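Local coordinates for protein cellulase (Xanthomonas axonopodis pv. citri, PDB 4W7W) that probably hydrolyses internal beta-1,4-glucosidic bonds of cellulose, as a cellulase of glycoside hydrolase family 5, and binds cello-oligosaccharide in its cleft, at residues R256-F267 with N289-W299. Sequence-based numbering, arbitrary orientation.
Sequences RENKQKGFLGEF and NSDVWLGWTWW. With BGC (beta-D-glucopyranose), chain B.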
ATOM      1  N   ARG A 256       4.034 -17.006  -8.863  1.00  6.79           N
ATOM      2  CA  ARG A 256       4.743 -17.724  -9.898  1.00  8.30           C
ATOM      3  C   ARG A 256       3.816 -18.700 -10.639  1.00  8.15           C
ATOM      4  O   ARG A 256       3.855 -18.779 -11.872  1.00  9.49           O
ATOM      5  CB  ARG A 256       5.953 -18.422  -9.297  1.00  9.61           C
ATOM      6  CG  ARG A 256       7.035 -18.745 -10.294  1.00 11.06           C
ATOM      7  CD  ARG A 256       8.280 -19.228  -9.577  1.00 11.29           C
ATOM      8  NE  ARG A 256       9.077 -18.121  -9.056  1.00 11.59           N
ATOM      9  CZ  ARG A 256       9.624 -18.063  -7.857  1.00 11.68           C
ATOM     10  NH1 ARG A 256       9.515 -19.065  -6.990  1.00 15.54           N
ATOM     11  NH2 ARG A 256      10.326 -16.991  -7.536  1.00 12.85           N
ATOM     12  N   GLU A 257       2.980 -19.412  -9.881  1.00  7.73           N
ATOM     13  CA  GLU A 257       2.025 -20.377 -10.446  1.00  8.62           C
ATOM     14  C   GLU A 257       1.072 -19.729 -11.433  1.00  9.15           C
ATOM     15  O   GLU A 257       0.690 -20.336 -12.424  1.00 11.00           O
ATOM     16  CB  GLU A 257       1.190 -21.019  -9.331  1.00  8.68           C
ATOM     17  CG  GLU A 257       1.980 -21.897  -8.387  1.00  9.10           C
ATOM     18  CD  GLU A 257       1.336 -22.031  -7.018  1.00  9.12           C
ATOM     19  OE1 GLU A 257       0.099 -21.856  -6.923  1.00 10.08           O
ATOM     20  OE2 GLU A 257       2.084 -22.279  -6.023  1.00 10.81           O
ATOM     21  N   ASN A 258       0.686 -18.494 -11.142  1.00  8.45           N
ATOM     22  CA  ASN A 258      -0.323 -17.782 -11.902  1.00  8.97           C
ATOM     23  C   ASN A 258       0.244 -16.754 -12.853  1.00  9.46           C
ATOM     24  O   ASN A 258      -0.522 -16.039 -13.507  1.00 10.99           O
ATOM     25  CB  ASN A 258      -1.356 -17.176 -10.952  1.00 10.02           C
ATOM     26  CG  ASN A 258      -2.206 -18.241 -10.312  1.00 10.70           C
ATOM     27  OD1 ASN A 258      -3.103 -18.779 -10.946  1.00 15.26           O
ATOM     28  ND2 ASN A 258      -1.883 -18.614  -9.084  1.00 10.03           N
ATOM     29  N   LYS A 259       1.577 -16.714 -12.964  1.00  9.51           N
ATOM     30  CA  LYS A 259       2.263 -15.797 -13.868  1.00 11.27           C
ATOM     31  C   LYS A 259       1.892 -14.340 -13.539  1.00  9.96           C
ATOM     32  O   LYS A 259       1.689 -13.524 -14.431  1.00 12.55           O
ATOM     33  CB  LYS A 259       1.952 -16.121 -15.351  1.00 13.76           C
ATOM     34  CG  LYS A 259       1.879 -17.593 -15.750  1.00 18.96           C
ATOM     35  CD  LYS A 259       3.155 -18.356 -15.420  1.00 21.33           C
ATOM     36  CE  LYS A 259       3.507 -19.474 -16.412  1.00 21.71           C
ATOM     37  NZ  LYS A 259       3.281 -20.858 -15.892  1.00 17.80           N
ATOM     38  N   GLN A 260       1.829 -14.041 -12.238  1.00  7.79           N
ATOM     39  CA  GLN A 260       1.503 -12.704 -11.737  1.00  7.46           C
ATOM     40  C   GLN A 260       2.707 -12.095 -11.025  1.00  7.00           C
ATOM     41  O   GLN A 260       3.717 -12.763 -10.758  1.00  8.05           O
ATOM     42  CB  GLN A 260       0.298 -12.766 -10.785  1.00  7.75           C
ATOM     43  CG  GLN A 260      -0.968 -13.392 -11.368  1.00  8.62           C
ATOM     44  CD  GLN A 260      -1.478 -12.642 -12.581  1.00 10.06           C
ATOM     45  OE1 GLN A 260      -1.614 -11.432 -12.568  1.00 10.64           O
ATOM     46  NE2 GLN A 260      -1.746 -13.367 -13.654  1.00 15.21           N
ATOM     47  N   LYS A 261       2.555 -10.815 -10.682  1.00  6.81           N
ATOM     48  CA  LYS A 261       3.555 -10.048  -9.948  1.00  7.22           C
ATOM     49  C   LYS A 261       2.947  -9.591  -8.630  1.00  5.76           C
ATOM     50  O   LYS A 261       1.736  -9.384  -8.540  1.00  6.78           O
ATOM     51  CB  LYS A 261       3.947  -8.798 -10.735  1.00  9.45           C
ATOM     52  CG  LYS A 261       4.447  -9.043 -12.128  1.00 13.18           C
ATOM     53  CD  LYS A 261       5.774  -9.731 -12.109  1.00 16.39           C
ATOM     54  CE  LYS A 261       6.441  -9.572 -13.464  1.00 20.63           C
ATOM     55  NZ  LYS A 261       7.848 -10.011 -13.448  1.00 27.15           N
ATOM     56  N   GLY A 262       3.821  -9.368  -7.648  1.00  5.57           N
ATOM     57  CA  GLY A 262       3.438  -8.948  -6.309  1.00  5.83           C
ATOM     58  C   GLY A 262       4.129  -7.685  -5.856  1.00  5.40           C
ATOM     59  O   GLY A 262       5.187  -7.311  -6.367  1.00  6.19           O
ATOM     60  N   PHE A 263       3.536  -7.071  -4.851  1.00  5.06           N
ATOM     61  CA  PHE A 263       4.084  -5.848  -4.283  1.00  5.12           C
ATOM     62  C   PHE A 263       3.846  -5.875  -2.790  1.00  5.11           C
ATOM     63  O   PHE A 263       2.718  -6.100  -2.362  1.00  5.37           O
ATOM     64  CB  PHE A 263       3.381  -4.626  -4.919  1.00  4.87           C
ATOM     65  CG  PHE A 263       4.099  -3.340  -4.665  1.00  5.23           C
ATOM     66  CD1 PHE A 263       4.057  -2.722  -3.426  1.00  5.93           C
ATOM     67  CD2 PHE A 263       4.858  -2.758  -5.681  1.00  7.00           C
ATOM     68  CE1 PHE A 263       4.797  -1.566  -3.173  1.00  6.50           C
ATOM     69  CE2 PHE A 263       5.562  -1.593  -5.444  1.00  7.87           C
ATOM     70  CZ  PHE A 263       5.559  -1.019  -4.176  1.00  7.63           C
ATOM     71  N   LEU A 264       4.895  -5.664  -1.984  1.00  4.88           N
ATOM     72  CA  LEU A 264       4.752  -5.696  -0.535  1.00  4.86           C
ATOM     73  C   LEU A 264       4.439  -4.280  -0.085  1.00  4.75           C
ATOM     74  O   LEU A 264       5.333  -3.470   0.164  1.00  5.50           O
ATOM     75  CB  LEU A 264       6.000  -6.270   0.128  1.00  5.54           C
ATOM     76  CG  LEU A 264       5.801  -6.747   1.567  1.00  6.46           C
ATOM     77  CD1 LEU A 264       4.823  -7.909   1.700  1.00  7.50           C
ATOM     78  CD2 LEU A 264       7.150  -7.135   2.173  1.00  7.16           C
ATOM     79  N   GLY A 265       3.146  -3.969  -0.019  1.00  4.61           N
ATOM     80  CA  GLY A 265       2.724  -2.576   0.198  1.00  4.95           C
ATOM     81  C   GLY A 265       2.972  -2.035   1.590  1.00  4.73           C
ATOM     82  O   GLY A 265       3.089  -0.817   1.777  1.00  5.12           O
ATOM     83  N   GLU A 266       3.033  -2.944   2.574  1.00  4.99           N
ATOM     84  CA  GLU A 266       3.448  -2.600   3.918  1.00  5.24           C
ATOM     85  C   GLU A 266       4.190  -3.775   4.515  1.00  4.94           C
ATOM     86  O   GLU A 266       3.799  -4.931   4.345  1.00  5.73           O
ATOM     87  CB  GLU A 266       2.288  -2.302   4.867  1.00  5.59           C
ATOM     88  CG  GLU A 266       1.449  -1.114   4.483  1.00  5.85           C
ATOM     89  CD  GLU A 266       0.375  -0.784   5.501  1.00  6.28           C
ATOM     90  OE1 GLU A 266       0.420  -1.296   6.659  1.00  8.10           O
ATOM     91  OE2 GLU A 266      -0.532  -0.007   5.128  1.00  6.53           O
ATOM     92  N   PHE A 267       5.217  -3.449   5.284  1.00  5.31           N
ATOM     93  CA  PHE A 267       5.944  -4.384   6.134  1.00  5.49           C
ATOM     94  C   PHE A 267       6.760  -3.497   7.054  1.00  5.82           C
ATOM     95  O   PHE A 267       7.013  -2.340   6.749  1.00  6.27           O
ATOM     96  CB  PHE A 267       6.848  -5.354   5.345  1.00  6.02           C
ATOM     97  CG  PHE A 267       8.055  -4.707   4.665  1.00  5.93           C
ATOM     98  CD1 PHE A 267       7.900  -3.793   3.637  1.00  6.06           C
ATOM     99  CD2 PHE A 267       9.335  -5.034   5.055  1.00  6.74           C
ATOM    100  CE1 PHE A 267       8.999  -3.226   3.016  1.00  6.99           C
ATOM    101  CE2 PHE A 267      10.430  -4.487   4.432  1.00  8.05           C
ATOM    102  CZ  PHE A 267      10.272  -3.575   3.412  1.00  6.91           C
ATOM    103  N   ASN A 289      13.773 -13.499  -5.460  1.00  8.54           N
ATOM    104  CA  ASN A 289      12.521 -13.818  -6.143  1.00  8.44           C
ATOM    105  C   ASN A 289      11.966 -12.621  -6.901  1.00  7.88           C
ATOM    106  O   ASN A 289      10.754 -12.413  -7.013  1.00  7.94           O
ATOM    107  CB  ASN A 289      11.536 -14.361  -5.122  1.00  8.63           C
ATOM    108  CG  ASN A 289      11.989 -15.701  -4.586  1.00  9.18           C
ATOM    109  OD1 ASN A 289      11.815 -16.708  -5.262  1.00 12.63           O
ATOM    110  ND2 ASN A 289      12.600 -15.730  -3.402  1.00  8.71           N
ATOM    111  N   SER A 290      12.877 -11.867  -7.486  1.00  8.69           N
ATOM    112  CA  SER A 290      12.543 -10.673  -8.224  1.00  9.59           C
ATOM    113  C   SER A 290      11.846 -10.964  -9.547  1.00  9.35           C
ATOM    114  O   SER A 290      11.382 -10.027 -10.187  1.00 11.14           O
ATOM    115  CB  SER A 290      13.800  -9.850  -8.502  1.00 12.21           C
ATOM    116  OG  SER A 290      14.678 -10.568  -9.345  1.00 13.93           O
ATOM    117  N   ASP A 291      11.780 -12.233  -9.967  1.00  9.15           N
ATOM    118  CA  ASP A 291      10.949 -12.595 -11.113  1.00  9.80           C
ATOM    119  C   ASP A 291       9.471 -12.300 -10.876  1.00  9.15           C
ATOM    120  O   ASP A 291       8.740 -12.029 -11.825  1.00 11.17           O
ATOM    121  CB  ASP A 291      11.128 -14.064 -11.531  1.00 11.00           C
ATOM    122  CG  ASP A 291      10.688 -15.069 -10.463  1.00 11.60           C
ATOM    123  OD1 ASP A 291      11.013 -14.870  -9.287  1.00 13.14           O
ATOM    124  OD2 ASP A 291      10.069 -16.109 -10.821  1.00 14.19           O
ATOM    125  N   VAL A 292       9.031 -12.372  -9.614  1.00  7.60           N
ATOM    126  CA  VAL A 292       7.639 -12.103  -9.274  1.00  7.06           C
ATOM    127  C   VAL A 292       7.444 -10.903  -8.352  1.00  6.38           C
ATOM    128  O   VAL A 292       6.380 -10.306  -8.393  1.00  7.76           O
ATOM    129  CB  VAL A 292       6.900 -13.342  -8.703  1.00  8.12           C
ATOM    130  CG1 VAL A 292       6.834 -14.468  -9.727  1.00 10.15           C
ATOM    131  CG2 VAL A 292       7.548 -13.833  -7.422  1.00  8.89           C
ATOM    132  N   TRP A 293       8.430 -10.553  -7.527  1.00  6.27           N
ATOM    133  CA  TRP A 293       8.296  -9.361  -6.681  1.00  6.12           C
ATOM    134  C   TRP A 293       8.665  -8.111  -7.450  1.00  6.27           C
ATOM    135  O   TRP A 293       9.812  -7.958  -7.872  1.00  7.52           O
ATOM    136  CB  TRP A 293       9.167  -9.470  -5.436  1.00  6.45           C
ATOM    137  CG  TRP A 293       8.590 -10.421  -4.438  1.00  6.51           C
ATOM    138  CD1 TRP A 293       8.941 -11.732  -4.250  1.00  6.87           C
ATOM    139  CD2 TRP A 293       7.512 -10.160  -3.531  1.00  6.10           C
ATOM    140  NE1 TRP A 293       8.175 -12.281  -3.270  1.00  6.79           N
ATOM    141  CE2 TRP A 293       7.278 -11.349  -2.815  1.00  5.88           C
ATOM    142  CE3 TRP A 293       6.722  -9.035  -3.254  1.00  6.38           C
ATOM    143  CZ2 TRP A 293       6.309 -11.443  -1.827  1.00  5.97           C
ATOM    144  CZ3 TRP A 293       5.738  -9.134  -2.291  1.00  6.43           C
ATOM    145  CH2 TRP A 293       5.538 -10.338  -1.589  1.00  6.06           C
ATOM    146  N   LEU A 294       7.700  -7.212  -7.612  1.00  6.43           N
ATOM    147  CA  LEU A 294       7.966  -5.902  -8.215  1.00  7.06           C
ATOM    148  C   LEU A 294       8.626  -4.945  -7.255  1.00  7.76           C
ATOM    149  O   LEU A 294       9.322  -4.016  -7.691  1.00  9.25           O
ATOM    150  CB  LEU A 294       6.700  -5.232  -8.664  1.00  9.55           C
ATOM    151  CG  LEU A 294       6.076  -5.746  -9.926  1.00 12.36           C
ATOM    152  CD1 LEU A 294       4.822  -4.925 -10.233  1.00 12.52           C
ATOM    153  CD2 LEU A 294       7.047  -5.655 -11.097  1.00 14.00           C
ATOM    154  N   GLY A 295       8.356  -5.101  -5.964  1.00  8.93           N
ATOM    155  CA  GLY A 295       8.930  -4.180  -5.003  1.00 10.13           C
ATOM    156  C   GLY A 295       8.169  -4.144  -3.713  1.00  6.78           C
ATOM    157  O   GLY A 295       7.333  -5.019  -3.431  1.00  6.32           O
ATOM    158  N   TRP A 296       8.493  -3.120  -2.932  1.00  5.79           N
ATOM    159  CA  TRP A 296       8.018  -2.996  -1.582  1.00  5.72           C
ATOM    160  C   TRP A 296       8.052  -1.553  -1.139  1.00  5.15           C
ATOM    161  O   TRP A 296       8.835  -0.741  -1.632  1.00  5.85           O
ATOM    162  CB  TRP A 296       8.858  -3.841  -0.608  1.00  6.12           C
ATOM    163  CG  TRP A 296      10.352  -3.725  -0.666  1.00  6.27           C
ATOM    164  CD1 TRP A 296      11.165  -4.684  -1.177  1.00  7.48           C
ATOM    165  CD2 TRP A 296      11.224  -2.686  -0.148  1.00  6.38           C
ATOM    166  NE1 TRP A 296      12.472  -4.322  -1.041  1.00  7.48           N
ATOM    167  CE2 TRP A 296      12.540  -3.112  -0.399  1.00  7.21           C
ATOM    168  CE3 TRP A 296      11.029  -1.474   0.527  1.00  6.51           C
ATOM    169  CZ2 TRP A 296      13.653  -2.348  -0.031  1.00  8.02           C
ATOM    170  CZ3 TRP A 296      12.148  -0.722   0.890  1.00  7.26           C
ATOM    171  CH2 TRP A 296      13.434  -1.163   0.610  1.00  8.19           C
ATOM    172  N   THR A 297       7.199  -1.264  -0.160  1.00  4.85           N
ATOM    173  CA  THR A 297       7.198   0.017   0.544  1.00  4.96           C
ATOM    174  C   THR A 297       7.060  -0.238   2.039  1.00  5.00           C
ATOM    175  O   THR A 297       6.081  -0.789   2.518  1.00  5.53           O
ATOM    176  CB  THR A 297       6.093   0.985   0.048  1.00  5.16           C
ATOM    177  OG1 THR A 297       4.831   0.321  -0.124  1.00  5.28           O
ATOM    178  CG2 THR A 297       6.466   1.610  -1.279  1.00  5.70           C
ATOM    179  N   TRP A 298       8.075   0.202   2.771  1.00  4.94           N
ATOM    180  CA  TRP A 298       8.145   0.079   4.225  1.00  5.21           C
ATOM    181  C   TRP A 298       7.075   0.926   4.909  1.00  5.19           C
ATOM    182  O   TRP A 298       6.786   2.046   4.472  1.00  5.82           O
ATOM    183  CB  TRP A 298       9.514   0.583   4.653  1.00  5.82           C
ATOM    184  CG  TRP A 298       9.735   0.718   6.121  1.00  5.81           C
ATOM    185  CD1 TRP A 298       9.448   1.801   6.892  1.00  6.44           C
ATOM    186  CD2 TRP A 298      10.294  -0.259   6.994  1.00  6.06           C
ATOM    187  NE1 TRP A 298       9.816   1.575   8.193  1.00  6.44           N
ATOM    188  CE2 TRP A 298      10.346   0.311   8.286  1.00  6.32           C
ATOM    189  CE3 TRP A 298      10.799  -1.543   6.814  1.00  6.57           C
ATOM    190  CZ2 TRP A 298      10.904  -0.362   9.383  1.00  7.00           C
ATOM    191  CZ3 TRP A 298      11.336  -2.203   7.899  1.00  7.21           C
ATOM    192  CH2 TRP A 298      11.385  -1.609   9.163  1.00  6.95           C
ATOM    193  N   TRP A 299       6.532   0.422   6.002  1.00  5.28           N
ATOM    194  CA  TRP A 299       5.640   1.184   6.866  1.00  5.78           C
ATOM    195  C   TRP A 299       6.429   1.571   8.119  1.00  5.67           C
ATOM    196  O   TRP A 299       6.756   0.692   8.902  1.00  6.81           O
ATOM    197  CB  TRP A 299       4.401   0.368   7.263  1.00  5.96           C
ATOM    198  CG  TRP A 299       3.453   1.235   8.042  1.00  6.06           C
ATOM    199  CD1 TRP A 299       3.508   1.500   9.382  1.00  7.14           C
ATOM    200  CD2 TRP A 299       2.430   2.063   7.511  1.00  6.11           C
ATOM    201  NE1 TRP A 299       2.547   2.420   9.719  1.00  7.89           N
ATOM    202  CE2 TRP A 299       1.879   2.791   8.584  1.00  6.75           C
ATOM    203  CE3 TRP A 299       1.933   2.273   6.230  1.00  6.15           C
ATOM    204  CZ2 TRP A 299       0.835   3.703   8.407  1.00  7.00           C
ATOM    205  CZ3 TRP A 299       0.912   3.192   6.044  1.00  6.34           C
ATOM    206  CH2 TRP A 299       0.369   3.884   7.125  1.00  6.81           C
TER
HETATM  207  C2  BGC B   1      -0.403   2.839  13.475  1.00 20.53           C
HETATM  208  C3  BGC B   1      -1.396   3.875  14.004  1.00 20.35           C
HETATM  209  C4  BGC B   1      -1.663   4.998  13.001  1.00 17.87           C
HETATM  210  C5  BGC B   1      -1.936   4.424  11.621  1.00 16.00           C
HETATM  211  C6  BGC B   1      -1.973   5.511  10.560  1.00 13.53           C
HETATM  212  C1  BGC B   1      -0.819   2.361  12.093  1.00 22.06           C
HETATM  213  O1  BGC B   1       0.158   1.469  11.531  1.00 26.46           O
HETATM  214  O2  BGC B   1      -0.332   1.720  14.372  1.00 29.01           O
HETATM  215  O3  BGC B   1      -0.898   4.400  15.240  1.00 26.24           O
HETATM  216  O4  BGC B   1      -2.828   5.733  13.366  1.00 20.32           O
HETATM  217  O5  BGC B   1      -0.912   3.499  11.253  1.00 18.63           O
HETATM  218  O6  BGC B   1      -2.423   4.922   9.364  1.00 10.89           O
HETATM  219  O   HOH W   1      11.376 -19.330  -4.747  1.00 17.19           O
HETATM  220  O   HOH W   2       9.000  -8.761 -11.110  1.00 26.52           O
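Glu-266 and Trp-299 lie side by side where the last two parallel strands of the (beta/alpha)8 barrel, 262-268 and 293-301, approach the sugar cleft. The carboxylate leans over the indole, 28° from its plane: OE1 lies 3.7 Å above it, toward the rim, and OE2 comes 3.5 Å from Trp-299 CE3. Tyr-226 and the salt bridge to Arg-67 hold it. Family 5 enzymes carry their nucleophilic glutamate at the end of the seventh strand, the position of Glu-266. A glucose meets the Trp-299 rim obliquely, its O1 3.1 Å from NE1.

Behind this pair, the Phe-267 ring stands between two indoles. Its edge makes an offset approach to the face of Trp-296, CZ toward the rim, with planes at 76°, while the edge of Trp-298 meets the Phe-267 face at 82°; helix 273-288 covers Phe-267 and Trp-296. In the barrel interior, Phe-263 lays one face over Gly-295 O, 3.8 Å above the ring centre. Glycine suits this backbone, since a CB would press on the preceding carbonyl O and against Phe-263 CE2.

At the other end, Arg-256 of helix 243-258 grips Asp-291, in the loop leading to strand 293-301, side-on. NE and NH2 each take one Asp-291 oxygen on its syn lone pair, the two planar groups only 14° apart. The bend at chi3 (-81°) brings the guanidinium edge to the carboxylate, and NH2 also donates in plane to Asn-289 OD1 at 2.7 Å.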